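Local structure of hypothetical protein Atu2144 (Agrobacterium tumefaciens, 2ODF) at residues S177-A180 with D181-A185; Y200-D204 with G205-T209. The protein is of unknown function but belongs to the N-formylglutamate amidohydrolase family, which suggests a hydrolase acting on an amide bond of a small acylated substrate. One frame throughout, in Å; residues are numbered along the deposited sequence.

Contact 1: residues S177-A180 with D181-A185; sequences SRLA and DAMLA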
loop_
_atom_site.group_PDB
_atom_site.type_symbol
_atom_site.label_atom_id
_atom_site.label_comp_id
_atom_site.label_asym_id
_atom_site.label_seq_id
_atom_site.Cartn_x
_atom_site.Cartn_y
_atom_site.Cartn_z
ATOM N N SER A 177 -22.417 7.648 -14.247
ATOM C CA SER A 177 -22.851 9.058 -14.259
ATOM C C SER A 177 -24.222 9.339 -13.644
ATOM O O SER A 177 -24.728 10.450 -13.784
ATOM C CB SER A 177 -22.875 9.568 -15.716
ATOM O OG SER A 177 -23.896 8.894 -16.445
ATOM N N ARG A 178 -24.829 8.352 -12.992
ATOM C CA ARG A 178 -26.245 8.443 -12.648
ATOM C C ARG A 178 -26.518 9.622 -11.701
ATOM O O ARG A 178 -27.353 10.475 -11.987
ATOM C CB ARG A 178 -26.765 7.139 -12.016
ATOM C CG ARG A 178 -26.817 5.923 -12.946
ATOM C CD ARG A 178 -27.143 4.641 -12.165
ATOM N NE ARG A 178 -26.061 4.290 -11.234
ATOM C CZ ARG A 178 -26.163 3.443 -10.221
ATOM N NH1 ARG A 178 -27.307 2.839 -9.949
ATOM N NH2 ARG A 178 -25.118 3.220 -9.437
ATOM N N LEU A 179 -25.844 9.654 -10.563
ATOM C CA LEU A 179 -26.036 10.772 -9.629
ATOM C C LEU A 179 -25.590 12.090 -10.233
ATOM O O LEU A 179 -26.273 13.101 -10.095
ATOM C CB LEU A 179 -25.330 10.526 -8.298
ATOM C CG LEU A 179 -25.526 11.590 -7.193
ATOM C CD1 LEU A 179 -26.980 12.004 -6.990
ATOM C CD2 LEU A 179 -24.906 11.079 -5.860
ATOM N N ALA A 180 -24.454 12.085 -10.917
ATOM C CA ALA A 180 -23.930 13.292 -11.526
ATOM C C ALA A 180 -24.946 13.888 -12.503
ATOM O O ALA A 180 -25.193 15.089 -12.491
ATOM C CB ALA A 180 -22.593 12.999 -12.263
ATOM N N ASP A 181 -25.478 13.038 -13.380
ATOM C CA ASP A 181 -26.468 13.450 -14.377
ATOM C C ASP A 181 -27.672 14.094 -13.708
ATOM O O ASP A 181 -28.152 15.124 -14.165
ATOM C CB ASP A 181 -26.961 12.245 -15.199
ATOM C CG ASP A 181 -25.922 11.710 -16.186
ATOM O OD1 ASP A 181 -24.923 12.403 -16.468
ATOM O OD2 ASP A 181 -26.099 10.558 -16.685
ATOM N N ALA A 182 -28.178 13.462 -12.653
ATOM C CA ALA A 182 -29.307 13.972 -11.897
ATOM C C ALA A 182 -28.986 15.349 -11.295
ATOM O O ALA A 182 -29.824 16.255 -11.335
ATOM C CB ALA A 182 -29.701 12.991 -10.788
ATOM N N MET A 183 -27.793 15.505 -10.726
ATOM C CA MET A 183 -27.378 16.776 -10.117
ATOM C C MET A 183 -27.135 17.871 -11.168
ATOM O O MET A 183 -27.504 19.051 -10.970
ATOM C CB MET A 183 -26.107 16.581 -9.267
ATOM C CG MET A 183 -26.336 15.861 -7.947
ATOM S SD MET A 183 -24.885 15.544 -6.874
ATOM C CE MET A 183 -24.619 17.205 -6.171
ATOM N N LEU A 184 -26.546 17.500 -12.296
ATOM C CA LEU A 184 -26.295 18.483 -13.317
ATOM C C LEU A 184 -27.627 18.979 -13.930
ATOM O O LEU A 184 -27.772 20.153 -14.245
ATOM C CB LEU A 184 -25.360 17.912 -14.377
ATOM C CG LEU A 184 -23.922 17.867 -13.866
ATOM C CD1 LEU A 184 -23.089 16.818 -14.626
ATOM C CD2 LEU A 184 -23.280 19.271 -13.917
ATOM N N ALA A 185 -28.594 18.077 -14.067
ATOM C CA ALA A 185 -29.913 18.453 -14.606
ATOM C C ALA A 185 -30.637 19.332 -13.603
ATOM O O ALA A 185 -31.285 20.318 -13.959
ATOM C CB ALA A 185 -30.730 17.201 -14.946
#
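Ser-177 and Asp-181 meet twice at the first turn of helix 178-186, once through side chains and once through the backbone. The hydroxyl OG of Ser-177 donates to OD2 of Asp-181 over 2.8 Å and reaches that oxygen from above the carboxylate plane, 45° out of it. With chi1 at 67°, OG stands between its own N and carbonyl carbon, which turns it to the acid one turn on. Ser-177 holds the N-cap position, yet its side chain grips the carboxylate and makes no capping bond. The other carboxylate oxygen, OD1, forms a salt bridge with Arg-196, so both oxygens of Asp-181 have partners.

Four i to i+4 backbone bonds cross from 177-180 to 181-185. Asp-181 N to Ser-177 O is 2.7 Å, and Leu-184 N to Ala-180 O is 2.8 Å. Met-183 N lies 2.9 Å from Leu-179 O. Ala-182 N to Arg-178 O is longer, at 3.2 Å.

The apolar side-chain pair of the contact is Leu-179 with Met-183, where CG of Leu-179 lies 4.0 Å from SD of Met-183 and the two chains pass at a slant.

That pair packs on Val-222 of strand 220-227 and, through Leu-252, Ala-251 and Met-248, on helix 234-256. Ala-180 and Leu-184 rest on Ile-171, and Leu-184 also touches Val-194 and Arg-196; the helix is the crossover of the beta-alpha-beta unit 169-172, 178-186, 194-196.

Contact 2: residues Y200-D204 with G205-T209; sequences YGPED and GVTHT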
loop_
_atom_site.group_PDB
_atom_site.type_symbol
_atom_site.label_atom_id
_atom_site.label_comp_id
_atom_site.label_asym_id
_atom_site.label_seq_id
_atom_site.Cartn_x
_atom_site.Cartn_y
_atom_site.Cartn_z
ATOM N N TYR A 200 -11.603 19.231 -12.986
ATOM C CA TYR A 200 -10.922 17.985 -13.220
ATOM C C TYR A 200 -11.951 16.908 -13.488
ATOM O O TYR A 200 -13.107 17.044 -13.115
ATOM C CB TYR A 200 -10.080 17.589 -11.996
ATOM C CG TYR A 200 -9.056 18.610 -11.568
ATOM C CD1 TYR A 200 -7.932 18.883 -12.355
ATOM C CD2 TYR A 200 -9.181 19.275 -10.353
ATOM C CE1 TYR A 200 -6.985 19.826 -11.947
ATOM C CE2 TYR A 200 -8.238 20.209 -9.939
ATOM C CZ TYR A 200 -7.146 20.480 -10.741
ATOM O OH TYR A 200 -6.207 21.393 -10.316
ATOM N N GLY A 201 -11.506 15.839 -14.140
ATOM C CA GLY A 201 -12.326 14.657 -14.379
ATOM C C GLY A 201 -11.485 13.391 -14.267
ATOM O O GLY A 201 -10.290 13.450 -13.914
ATOM N N PRO A 202 -12.100 12.230 -14.556
ATOM C CA PRO A 202 -11.375 10.953 -14.447
ATOM C C PRO A 202 -10.113 10.909 -15.317
ATOM O O PRO A 202 -9.166 10.182 -15.012
ATOM C CB PRO A 202 -12.421 9.904 -14.871
ATOM C CG PRO A 202 -13.504 10.643 -15.523
ATOM C CD PRO A 202 -13.501 12.033 -14.975
ATOM N N GLU A 203 -10.087 11.738 -16.352
ATOM C CA GLU A 203 -8.913 11.877 -17.197
ATOM C C GLU A 203 -7.683 12.354 -16.430
ATOM O O GLU A 203 -6.566 12.035 -16.818
ATOM C CB GLU A 203 -9.216 12.832 -18.349
ATOM C CG GLU A 203 -10.297 12.300 -19.309
ATOM C CD GLU A 203 -10.743 13.341 -20.327
ATOM O OE1 GLU A 203 -10.027 14.371 -20.470
ATOM O OE2 GLU A 203 -11.798 13.129 -20.997
ATOM N N ASP A 204 -7.900 13.101 -15.341
ATOM C CA ASP A 204 -6.824 13.679 -14.519
ATOM C C ASP A 204 -6.381 12.811 -13.337
ATOM O O ASP A 204 -5.523 13.206 -12.552
ATOM C CB ASP A 204 -7.274 15.051 -14.013
ATOM C CG ASP A 204 -7.723 15.958 -15.138
ATOM O OD1 ASP A 204 -6.871 16.297 -15.983
ATOM O OD2 ASP A 204 -8.916 16.326 -15.205
ATOM N N GLY A 205 -6.949 11.620 -13.212
ATOM C CA GLY A 205 -6.617 10.738 -12.099
ATOM C C GLY A 205 -7.257 11.165 -10.780
ATOM O O GLY A 205 -6.819 10.761 -9.708
ATOM N N VAL A 206 -8.331 11.945 -10.828
ATOM C CA VAL A 206 -8.926 12.410 -9.581
ATOM C C VAL A 206 -10.134 11.582 -9.114
ATOM O O VAL A 206 -10.733 11.936 -8.116
ATOM C CB VAL A 206 -9.346 13.902 -9.690
ATOM C CG1 VAL A 206 -8.122 14.763 -9.907
ATOM C CG2 VAL A 206 -10.391 14.112 -10.813
ATOM N N THR A 207 -10.484 10.501 -9.812
ATOM C CA THR A 207 -11.614 9.665 -9.378
ATOM C C THR A 207 -11.177 8.341 -8.722
ATOM O O THR A 207 -11.949 7.397 -8.661
ATOM C CB THR A 207 -12.604 9.378 -10.520
ATOM O OG1 THR A 207 -11.943 8.615 -11.537
ATOM C CG2 THR A 207 -13.130 10.693 -11.083
ATOM N N HIS A 208 -9.959 8.296 -8.169
ATOM C CA HIS A 208 -9.449 7.064 -7.519
ATOM C C HIS A 208 -10.374 6.521 -6.456
ATOM O O HIS A 208 -10.752 5.342 -6.469
ATOM C CB HIS A 208 -8.061 7.356 -6.907
ATOM C CG HIS A 208 -7.390 6.153 -6.328
ATOM N ND1 HIS A 208 -7.279 4.962 -7.009
ATOM C CD2 HIS A 208 -6.810 5.956 -5.124
ATOM C CE1 HIS A 208 -6.634 4.089 -6.249
ATOM N NE2 HIS A 208 -6.323 4.680 -5.108
ATOM N N THR A 209 -10.739 7.357 -5.490
ATOM C CA THR A 209 -11.626 6.949 -4.403
ATOM C C THR A 209 -12.974 6.355 -4.907
ATOM O O THR A 209 -13.481 5.369 -4.365
ATOM C CB THR A 209 -11.829 8.142 -3.429
ATOM O OG1 THR A 209 -10.547 8.478 -2.833
ATOM C CG2 THR A 209 -12.857 7.806 -2.376
HETATM O O HOH W 1 -9.085 8.824 -11.958
#
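Val-206, Gly-205 and Pro-202 carry this contact, in which a 3-10 turn at 202-204 leads through a glycine towards the N-terminus of helix 208-213. Two i to i+3 backbone bonds define the turn. Asp-204 N donates to Gly-201 O over 2.8 Å, and Gly-205 N donates to Pro-202 O over 3.2 Å with an N-H...O angle of 164°. In the second bond the donor stands 66° out of the carbonyl plane and so is on no lone pair. Gly-205 has a positive phi, 76°, a backbone state that favours glycine.

Val-206 packs on Tyr-200 and Gly-201. Its CG2 occupies the position between the backbone N and the carbonyl carbon, and there it touches CB of Tyr-200 at 3.7 Å and O of Gly-201 at 3.2 Å. CG1 lies obliquely to the Tyr-200 ring. Val-206 also touches Met-223 of strand 220-227.

Pro-202 faces Thr-207, whose methyl CG2 is 3.8 Å from CA of Pro-202; OG1 of Thr-207 comes within 3.6 Å of Pro-202 CB and is hydrogen-bonded to OD2 of the loop residue Asp-174. One water accepts from Thr-207 N and donates weakly to Pro-202 O, linking Pro-202 to Thr-207 across the turn. Beyond it, His-208 ND1 bonds to Glu-116 of the second subunit.

The side chain of Asp-204 turns back to the residue before the 3-10 segment: its OD2, lying in the plane of the Tyr-200 ring at the edge, accepts from Gly-201 N at 2.8 Å through the anti lone pair.

In the fold
Contact 1 and contact 2 come in series along the chain. Their centres are about 17 Å apart and their nearest atoms about 9 Å, so they do not touch. Contact 1 lies on helix 178-186, near the periphery, its centre about 19 Å from the centre of the chain; contact 2, about 11 Å from that centre, runs from the loop after 194-196, one of the two edge strands of the mixed sheet within the chain, into helix 208-213. The contacts lie on either side of strand 194-196 along the chain, and both pack on strand 220-227, so one strand of the sheet meets side chains from the peripheral helix and from the more central turn.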